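Local coordinates for natterin-like protein (PDB 6IUL) that probably forms pores in target cell membranes as a cytotoxic immune protein that joins a jacalin-like lectin domain to an aerolysin/epsilon-toxin-like module, at residues 264-275 with 299-310; 195-203 with 237-245. All coordinates share one frame; numbering follows the deposited sequence.

Contact 1. Residues 264-275 with 299-310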
loop_
_atom_site.group_PDB
_atom_site.type_symbol
_atom_site.label_atom_id
_atom_site.label_comp_id
_atom_site.label_asym_id
_atom_site.label_seq_id
_atom_site.Cartn_x
_atom_site.Cartn_y
_atom_site.Cartn_z
ATOM N N VAL A 264 3.602 -1.692 37.164
ATOM C CA VAL A 264 4.184 -1.089 35.943
ATOM C C VAL A 264 3.152 -1.079 34.846
ATOM O O VAL A 264 2.526 -2.114 34.524
ATOM C CB VAL A 264 5.382 -1.886 35.463
ATOM C CG1 VAL A 264 5.956 -1.297 34.194
ATOM C CG2 VAL A 264 6.423 -1.963 36.560
ATOM N N VAL A 265 2.950 0.099 34.289
ATOM C CA VAL A 265 2.025 0.250 33.144
ATOM C C VAL A 265 2.798 0.782 31.954
ATOM O O VAL A 265 3.460 1.809 32.044
ATOM C CB VAL A 265 0.886 1.203 33.461
ATOM C CG1 VAL A 265 -0.026 1.337 32.265
ATOM C CG2 VAL A 265 0.098 0.703 34.676
ATOM N N ALA A 266 2.726 0.044 30.851
ATOM C CA ALA A 266 3.295 0.482 29.589
ATOM C C ALA A 266 2.257 1.182 28.718
ATOM O O ALA A 266 1.138 0.672 28.530
ATOM C CB ALA A 266 3.918 -0.696 28.825
ATOM N N ASN A 267 2.696 2.311 28.171
ATOM C CA ASN A 267 1.872 3.224 27.358
ATOM C C ASN A 267 2.557 3.594 26.020
ATOM O O ASN A 267 3.773 3.427 25.840
ATOM C CB ASN A 267 1.590 4.528 28.101
ATOM C CG ASN A 267 0.874 4.309 29.404
ATOM O OD1 ASN A 267 -0.265 3.808 29.430
ATOM N ND2 ASN A 267 1.546 4.663 30.524
ATOM N N ILE A 268 1.744 4.107 25.098
ATOM C CA ILE A 268 2.241 4.703 23.855
ATOM C C ILE A 268 1.355 5.840 23.439
ATOM O O ILE A 268 0.154 5.855 23.720
ATOM C CB ILE A 268 2.371 3.675 22.732
ATOM C CG1 ILE A 268 3.345 4.181 21.678
ATOM C CG2 ILE A 268 1.001 3.356 22.205
ATOM C CD1 ILE A 268 3.642 3.215 20.547
ATOM N N GLY A 269 1.958 6.851 22.829
ATOM C CA GLY A 269 1.160 8.002 22.364
ATOM C C GLY A 269 0.824 7.920 20.874
ATOM O O GLY A 269 1.672 7.557 20.069
ATOM N N ARG A 270 -0.387 8.295 20.528
ATOM C CA ARG A 270 -0.890 8.259 19.157
ATOM C C ARG A 270 -1.342 9.656 18.744
ATOM O O ARG A 270 -2.101 10.310 19.466
ATOM C CB ARG A 270 -2.089 7.331 19.115
ATOM C CG ARG A 270 -2.784 7.192 17.791
ATOM C CD ARG A 270 -4.036 6.346 17.968
ATOM N NE ARG A 270 -4.624 5.963 16.673
ATOM C CZ ARG A 270 -5.457 6.718 15.943
ATOM N NH1 ARG A 270 -5.812 7.940 16.350
ATOM N NH2 ARG A 270 -5.945 6.235 14.800
ATOM N N ALA A 271 -0.912 10.101 17.575
ATOM C CA ALA A 271 -1.306 11.416 17.084
ATOM C C ALA A 271 -1.758 11.389 15.644
ATOM O O ALA A 271 -1.037 10.895 14.776
ATOM C CB ALA A 271 -0.157 12.403 17.252
ATOM N N ASP A 272 -2.969 11.917 15.418
ATOM C CA ASP A 272 -3.508 12.203 14.081
ATOM C C ASP A 272 -2.987 13.531 13.618
ATOM O O ASP A 272 -3.083 14.506 14.342
ATOM C CB ASP A 272 -5.039 12.230 14.086
ATOM C CG ASP A 272 -5.638 10.818 14.191
ATOM O OD1 ASP A 272 -5.430 9.999 13.277
ATOM O OD2 ASP A 272 -6.308 10.504 15.185
ATOM N N ILE A 273 -2.425 13.560 12.409
ATOM C CA ILE A 273 -1.858 14.772 11.860
ATOM C C ILE A 273 -2.678 15.261 10.664
ATOM O O ILE A 273 -2.974 14.496 9.740
ATOM C CB ILE A 273 -0.400 14.569 11.438
ATOM C CG1 ILE A 273 0.406 14.004 12.609
ATOM C CG2 ILE A 273 0.191 15.871 10.927
ATOM C CD1 ILE A 273 1.900 13.857 12.367
ATOM N N ASP A 274 -3.050 16.541 10.682
ATOM C CA ASP A 274 -3.885 17.120 9.634
ATOM C C ASP A 274 -3.347 18.533 9.383
ATOM O O ASP A 274 -3.498 19.407 10.232
ATOM C CB ASP A 274 -5.357 17.124 10.065
ATOM C CG ASP A 274 -6.313 17.552 8.946
ATOM O OD1 ASP A 274 -6.067 18.579 8.272
ATOM O OD2 ASP A 274 -7.351 16.882 8.751
ATOM N N LEU A 275 -2.680 18.737 8.246
ATOM C CA LEU A 275 -1.872 19.937 8.015
ATOM C C LEU A 275 -1.856 20.342 6.535
ATOM O O LEU A 275 -1.733 19.499 5.697
ATOM C CB LEU A 275 -0.429 19.680 8.420
ATOM C CG LEU A 275 -0.038 19.526 9.904
ATOM C CD1 LEU A 275 1.440 19.237 9.987
ATOM C CD2 LEU A 275 -0.362 20.803 10.714
ATOM N N TYR A 299 -1.985 17.227 4.086
ATOM C CA TYR A 299 -1.333 16.032 4.574
ATOM C C TYR A 299 -2.100 15.487 5.737
ATOM O O TYR A 299 -2.406 16.210 6.700
ATOM C CB TYR A 299 0.126 16.295 4.963
ATOM C CG TYR A 299 0.817 15.103 5.576
ATOM C CD1 TYR A 299 1.406 14.125 4.784
ATOM C CD2 TYR A 299 0.840 14.916 6.965
ATOM C CE1 TYR A 299 2.016 13.024 5.335
ATOM C CE2 TYR A 299 1.462 13.813 7.532
ATOM C CZ TYR A 299 2.050 12.866 6.721
ATOM O OH TYR A 299 2.654 11.750 7.249
ATOM N N LYS A 300 -2.435 14.206 5.626
ATOM C CA LYS A 300 -3.085 13.447 6.670
ATOM C C LYS A 300 -2.115 12.332 7.069
ATOM O O LYS A 300 -1.625 11.565 6.228
ATOM C CB LYS A 300 -4.396 12.842 6.181
ATOM C CG LYS A 300 -5.553 13.819 6.132
ATOM C CD LYS A 300 -6.896 13.114 5.997
ATOM C CE LYS A 300 -8.047 14.115 6.036
ATOM N NZ LYS A 300 -8.290 14.637 7.418
ATOM N N GLY A 301 -1.839 12.240 8.358
ATOM C CA GLY A 301 -0.959 11.225 8.855
ATOM C C GLY A 301 -1.443 10.612 10.156
ATOM O O GLY A 301 -2.277 11.157 10.842
ATOM N N LEU A 302 -0.862 9.468 10.479
ATOM C CA LEU A 302 -0.996 8.848 11.771
ATOM C C LEU A 302 0.404 8.469 12.224
ATOM O O LEU A 302 1.162 7.831 11.479
ATOM C CB LEU A 302 -1.876 7.609 11.688
ATOM C CG LEU A 302 -2.043 6.826 13.016
ATOM C CD1 LEU A 302 -2.676 7.720 14.073
ATOM C CD2 LEU A 302 -2.942 5.607 12.838
ATOM N N THR A 303 0.783 8.910 13.414
ATOM C CA THR A 303 2.091 8.580 13.942
ATOM C C THR A 303 1.990 8.186 15.421
ATOM O O THR A 303 0.943 8.392 16.069
ATOM C CB THR A 303 3.073 9.739 13.762
ATOM O OG1 THR A 303 4.408 9.263 13.973
ATOM C CG2 THR A 303 2.790 10.889 14.726
ATOM N N TYR A 304 3.067 7.602 15.927
ATOM C CA TYR A 304 3.140 7.152 17.308
ATOM C C TYR A 304 4.451 7.609 17.918
ATOM O O TYR A 304 5.452 7.732 17.217
ATOM C CB TYR A 304 3.035 5.637 17.433
ATOM C CG TYR A 304 1.683 5.048 17.163
ATOM C CD1 TYR A 304 1.265 4.753 15.854
ATOM C CD2 TYR A 304 0.821 4.732 18.210
ATOM C CE1 TYR A 304 0.029 4.185 15.602
ATOM C CE2 TYR A 304 -0.427 4.160 17.971
ATOM C CZ TYR A 304 -0.817 3.901 16.660
ATOM O OH TYR A 304 -2.064 3.348 16.443
ATOM N N THR A 305 4.435 7.851 19.236
ATOM C CA THR A 305 5.676 8.084 19.981
ATOM C C THR A 305 6.329 6.741 20.306
ATOM O O THR A 305 5.809 5.672 19.990
ATOM C CB THR A 305 5.392 8.797 21.325
ATOM O OG1 THR A 305 4.584 7.954 22.142
ATOM C CG2 THR A 305 4.609 10.060 21.096
ATOM N N LYS A 306 7.459 6.805 20.977
ATOM C CA LYS A 306 8.087 5.605 21.581
ATOM C C LYS A 306 7.241 5.122 22.754
ATOM O O LYS A 306 6.535 5.916 23.386
ATOM C CB LYS A 306 9.533 5.893 22.053
ATOM C CG LYS A 306 10.605 5.930 20.929
ATOM C CD LYS A 306 10.157 5.060 19.746
ATOM C CE LYS A 306 11.122 4.909 18.584
ATOM N NZ LYS A 306 12.213 3.957 18.894
ATOM N N MET A 307 7.267 3.818 23.023
ATOM C CA MET A 307 6.678 3.263 24.201
ATOM C C MET A 307 7.369 3.790 25.446
ATOM O O MET A 307 8.566 3.845 25.487
ATOM C CB MET A 307 6.780 1.739 24.221
ATOM C CG MET A 307 5.812 1.068 23.299
ATOM S SD MET A 307 5.860 -0.703 23.505
ATOM C CE MET A 307 4.742 -1.061 22.215
ATOM N N THR A 308 6.574 4.104 26.465
ATOM C CA THR A 308 7.108 4.486 27.785
ATOM C C THR A 308 6.399 3.683 28.875
ATOM O O THR A 308 5.476 2.913 28.600
ATOM C CB THR A 308 6.863 5.991 28.025
ATOM O OG1 THR A 308 5.443 6.239 27.946
ATOM C CG2 THR A 308 7.624 6.851 26.944
ATOM N N ALA A 309 6.823 3.864 30.116
ATOM C CA ALA A 309 6.193 3.163 31.217
ATOM C C ALA A 309 6.173 3.993 32.501
ATOM O O ALA A 309 7.029 4.836 32.737
ATOM C CB ALA A 309 6.900 1.839 31.438
ATOM N N VAL A 310 5.135 3.774 33.292
ATOM C CA VAL A 310 5.044 4.351 34.630
ATOM C C VAL A 310 5.134 3.206 35.675
ATOM O O VAL A 310 4.362 2.226 35.608
ATOM C CB VAL A 310 3.732 5.115 34.801
ATOM C CG1 VAL A 310 3.631 5.640 36.228
ATOM C CG2 VAL A 310 3.643 6.278 33.807
HETATM O O HOH W 1 3.978 6.162 30.247
HETATM O O HOH W 2 4.569 6.647 25.329
#
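T305 OG1 is gripped at the point where the pairing of 264-275 with 299-310 changes step. It accepts the N-H of G269, with G269 N 2.9 Å from T305 OG1, and donates to the carbonyl of K306. With chi1 at 63° the hydroxyl sits between the T305 N and carbonyl carbon, turned back to G269. T305 N in turn gives a bond to G269 O. The hydroxyl thus stands in for a backbone carbonyl at a break in the ladder. I268 CD1 comes within 3.3 Å of T305 O and packs on Y304 and M307.

Both segments belong to the long beta hairpin of strands 260-285 and 290-313, in the aerolysin-type module. Two antiparallel ladders, V265-N267 with T308-V310 and R270-L275 with Y299-Y304, flank the break, and the register shifts by one residue between them. Water 1 links N267 ND2 to T308 OG1. Water 2 joins T308 OG1 to K306 O.

R270, D272, L302 and Y304 share one face of the sheet. L302 CD1 sits 3.5 Å above the centre of the R270 guanidinium. Y304 OH lies at the edge of that group, and the Y304 ring stands nearly perpendicular to the guanidinium (86°). R270 NH1 also bridges to D272 OD2 at 2.9 Å. Further along this face, K300 bends at chi4 (-74°) and brings NZ 2.8 Å from D274 OD2 in a salt bridge, approaching from above the carboxylate plane. On the other face I273 CG2 meets the edge of the Y299 ring, while I273 CD1 rests 3.9 Å from T303 CG2.

Contact 2. Residues 195-203 with 237-245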
loop_
_atom_site.group_PDB
_atom_site.type_symbol
_atom_site.label_atom_id
_atom_site.label_comp_id
_atom_site.label_asym_id
_atom_site.label_seq_id
_atom_site.Cartn_x
_atom_site.Cartn_y
_atom_site.Cartn_z
ATOM N N ILE A 195 0.564 0.785 13.182
ATOM C CA ILE A 195 0.526 1.089 11.734
ATOM C C ILE A 195 0.597 2.614 11.530
ATOM O O ILE A 195 -0.398 3.316 11.740
ATOM C CB ILE A 195 -0.767 0.550 11.104
ATOM C CG1 ILE A 195 -0.935 -0.936 11.475
ATOM C CG2 ILE A 195 -0.778 0.766 9.578
ATOM C CD1 ILE A 195 -2.060 -1.672 10.784
ATOM N N LYS A 196 1.764 3.120 11.144
ATOM C CA LYS A 196 1.930 4.541 10.782
ATOM C C LYS A 196 1.349 4.803 9.384
ATOM O O LYS A 196 1.389 3.924 8.533
ATOM C CB LYS A 196 3.392 4.942 10.810
ATOM C CG LYS A 196 4.026 4.989 12.195
ATOM C CD LYS A 196 5.536 5.298 12.099
ATOM C CE LYS A 196 6.066 5.922 13.371
ATOM N NZ LYS A 196 7.557 5.999 13.482
ATOM N N LYS A 197 0.779 5.985 9.163
ATOM C CA LYS A 197 0.179 6.316 7.869
ATOM C C LYS A 197 0.581 7.693 7.395
ATOM O O LYS A 197 0.709 8.614 8.210
ATOM C CB LYS A 197 -1.339 6.208 7.937
ATOM C CG LYS A 197 -1.844 4.788 8.091
ATOM C CD LYS A 197 -3.333 4.621 7.790
ATOM C CE LYS A 197 -3.579 3.154 7.412
ATOM N NZ LYS A 197 -4.991 2.803 7.140
ATOM N N SER A 198 0.723 7.828 6.078
ATOM C CA SER A 198 1.044 9.088 5.411
ATOM C C SER A 198 0.204 9.257 4.131
ATOM O O SER A 198 0.035 8.308 3.341
ATOM C CB SER A 198 2.511 9.110 5.032
ATOM O OG SER A 198 3.341 9.405 6.133
ATOM N N SER A 199 -0.320 10.460 3.929
ATOM C CA SER A 199 -1.157 10.772 2.773
ATOM C C SER A 199 -1.015 12.245 2.368
ATOM O O SER A 199 -1.287 13.162 3.146
ATOM C CB SER A 199 -2.604 10.463 3.058
ATOM O OG SER A 199 -3.420 10.934 1.987
ATOM N N TRP A 200 -0.563 12.479 1.144
ATOM C CA TRP A 200 -0.582 13.821 0.567
ATOM C C TRP A 200 -1.655 13.891 -0.504
ATOM O O TRP A 200 -1.614 13.127 -1.465
ATOM C CB TRP A 200 0.751 14.156 -0.027
ATOM C CG TRP A 200 1.888 14.317 0.939
ATOM C CD1 TRP A 200 2.274 15.478 1.567
ATOM C CD2 TRP A 200 2.831 13.316 1.339
ATOM N NE1 TRP A 200 3.400 15.257 2.298
ATOM C CE2 TRP A 200 3.747 13.934 2.201
ATOM C CE3 TRP A 200 2.978 11.953 1.057
ATOM C CZ2 TRP A 200 4.802 13.243 2.797
ATOM C CZ3 TRP A 200 4.005 11.258 1.641
ATOM C CH2 TRP A 200 4.934 11.908 2.492
ATOM N N SER A 201 -2.607 14.803 -0.343
ATOM C CA SER A 201 -3.740 14.907 -1.244
ATOM C C SER A 201 -3.247 15.331 -2.648
ATOM O O SER A 201 -2.272 16.045 -2.790
ATOM C CB SER A 201 -4.789 15.882 -0.708
ATOM O OG SER A 201 -4.244 17.230 -0.719
ATOM N N THR A 202 -3.951 14.887 -3.674
ATOM C CA THR A 202 -3.676 15.323 -5.038
ATOM C C THR A 202 -4.971 15.698 -5.734
ATOM O O THR A 202 -6.027 15.284 -5.315
ATOM C CB THR A 202 -2.988 14.201 -5.855
ATOM O OG1 THR A 202 -3.884 13.124 -6.021
ATOM C CG2 THR A 202 -1.754 13.650 -5.150
ATOM N N THR A 203 -4.870 16.499 -6.787
ATOM C CA THR A 203 -6.038 16.850 -7.620
ATOM C C THR A 203 -5.710 16.703 -9.103
ATOM O O THR A 203 -4.588 16.382 -9.481
ATOM C CB THR A 203 -6.467 18.312 -7.369
ATOM O OG1 THR A 203 -5.344 19.192 -7.601
ATOM C CG2 THR A 203 -6.955 18.503 -5.939
ATOM N N THR A 237 12.096 8.709 -0.164
ATOM C CA THR A 237 11.137 8.534 -1.244
ATOM C C THR A 237 9.870 7.821 -0.800
ATOM O O THR A 237 9.939 6.785 -0.185
ATOM C CB THR A 237 11.805 7.740 -2.361
ATOM O OG1 THR A 237 12.790 8.585 -2.947
ATOM C CG2 THR A 237 10.835 7.367 -3.442
ATOM N N HIS A 238 8.708 8.385 -1.115
ATOM C CA HIS A 238 7.432 7.819 -0.630
ATOM C C HIS A 238 6.407 7.786 -1.757
ATOM O O HIS A 238 6.454 8.593 -2.673
ATOM C CB HIS A 238 6.848 8.669 0.516
ATOM C CG HIS A 238 7.793 8.872 1.656
ATOM N ND1 HIS A 238 8.018 7.901 2.614
ATOM C CD2 HIS A 238 8.582 9.921 1.987
ATOM C CE1 HIS A 238 8.904 8.351 3.486
ATOM N NE2 HIS A 238 9.255 9.575 3.133
ATOM N N ALA A 239 5.460 6.860 -1.686
ATOM C CA ALA A 239 4.294 6.965 -2.526
ATOM C C ALA A 239 3.410 8.025 -1.891
ATOM O O ALA A 239 3.539 8.355 -0.707
ATOM C CB ALA A 239 3.573 5.630 -2.637
ATOM N N VAL A 240 2.485 8.538 -2.681
ATOM C CA VAL A 240 1.591 9.583 -2.239
ATOM C C VAL A 240 0.747 9.133 -1.046
ATOM O O VAL A 240 0.361 9.939 -0.202
ATOM C CB VAL A 240 0.739 10.029 -3.444
ATOM C CG1 VAL A 240 -0.613 10.491 -3.051
ATOM C CG2 VAL A 240 1.446 11.145 -4.188
ATOM N N GLU A 241 0.416 7.852 -1.017
ATOM C CA GLU A 241 -0.327 7.258 0.057
ATOM C C GLU A 241 0.405 6.017 0.517
ATOM O O GLU A 241 0.746 5.145 -0.293
ATOM C CB GLU A 241 -1.749 6.944 -0.344
ATOM C CG GLU A 241 -2.663 6.989 0.885
ATOM C CD GLU A 241 -4.047 7.522 0.620
ATOM O OE1 GLU A 241 -4.270 8.131 -0.449
ATOM O OE2 GLU A 241 -4.901 7.335 1.516
ATOM N N GLU A 242 0.672 5.948 1.823
ATOM C CA GLU A 242 1.641 4.989 2.320
ATOM C C GLU A 242 1.311 4.575 3.714
ATOM O O GLU A 242 0.777 5.358 4.492
ATOM C CB GLU A 242 3.047 5.601 2.304
ATOM C CG GLU A 242 4.104 4.559 2.085
ATOM C CD GLU A 242 5.391 5.140 1.548
ATOM O OE1 GLU A 242 6.107 5.776 2.350
ATOM O OE2 GLU A 242 5.691 4.916 0.349
ATOM N N SER A 243 1.627 3.334 4.059
ATOM C CA SER A 243 1.496 2.904 5.443
ATOM C C SER A 243 2.707 2.068 5.807
ATOM O O SER A 243 3.321 1.451 4.940
ATOM C CB SER A 243 0.203 2.145 5.648
ATOM O OG SER A 243 0.451 0.792 5.420
ATOM N N GLU A 244 3.122 2.132 7.075
ATOM C CA GLU A 244 4.268 1.379 7.546
ATOM C C GLU A 244 3.832 0.570 8.785
ATOM O O GLU A 244 3.356 1.145 9.768
ATOM C CB GLU A 244 5.416 2.327 7.877
ATOM C CG GLU A 244 6.694 1.645 8.374
ATOM C CD GLU A 244 7.669 2.575 9.152
ATOM O OE1 GLU A 244 7.334 3.731 9.490
ATOM O OE2 GLU A 244 8.792 2.127 9.469
ATOM N N GLU A 245 4.001 -0.748 8.737
ATOM C CA GLU A 245 3.708 -1.604 9.886
ATOM C C GLU A 245 4.963 -1.835 10.722
ATOM O O GLU A 245 6.050 -2.065 10.201
ATOM C CB GLU A 245 3.178 -2.947 9.413
ATOM C CG GLU A 245 2.070 -2.840 8.371
ATOM C CD GLU A 245 0.987 -3.819 8.602
ATOM O OE1 GLU A 245 -0.091 -3.583 8.043
ATOM O OE2 GLU A 245 1.209 -4.798 9.377
#
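An antiparallel strand pair, 195-200 with 241-245, forms this contact, and the turn leading into the second strand closes one end. V240 O accepts the N-H of W200 at 3.0 Å from W200 N. S198 and E242 exchange two backbone bonds, as do K196 and E244. The W200 indole presents its edge to the carbonyls of V240 and A239, with W200 CE3 3.5 Å from V240 O. W200 CZ3 meets H238 CB at 4.0 Å. The six-membered ring of W200 and the H238 imidazole are oblique, their planes 39° apart. W200 NE1 is hydrogen-bonded to the hydroxyl of Y156.

The strands are part of the large sheet of the aerolysin-type module, and the chain turns at 239-240 between strands 228-238 and 241-256. E242 braces that turn. Its OE1 accepts a hydrogen bond from H238 ND1, 2.9 Å away, on the syn side, near the carboxylate plane and in the imidazole plane. Its OE2 accepts A239 N at 2.8 Å, from well above the carboxylate plane. Both carboxylate oxygens are therefore engaged, which should limit rotation of the group.

K196 and E244 run side by side. K196 CD is 3.5 Å from E244 OE1, but the charged K196 NZ stays 4.6 Å from that oxygen, too far for a salt bridge. S199 OG (chi1 173°) swings away from the S199 N and lies against the E241 carboxylate, 3.7 Å from E241 CD. T202 CG2 and V240 CG1 meet tip to tip.

Contacts 1 and 2 lie in one sheet, with centres about 17 Å apart. Strand 184-200 is the shared neighbour: it pairs with 241-256 in contact 2 and with 290-313, the second strand of the hairpin in contact 1. L302 N lies 2.9 Å from K197 O, a probable hydrogen bond between strands 290-313 and 184-200. Y299 ties them again through its side chain. Its OH is 2.7 Å from S198 OG, also a probable hydrogen bond, and its ring meets W200, with Y299 CD1 3.4 Å from W200 NE1. In sequence contact 2 closes before contact 1 opens, and strand 241-256 is the one that precedes 260-285.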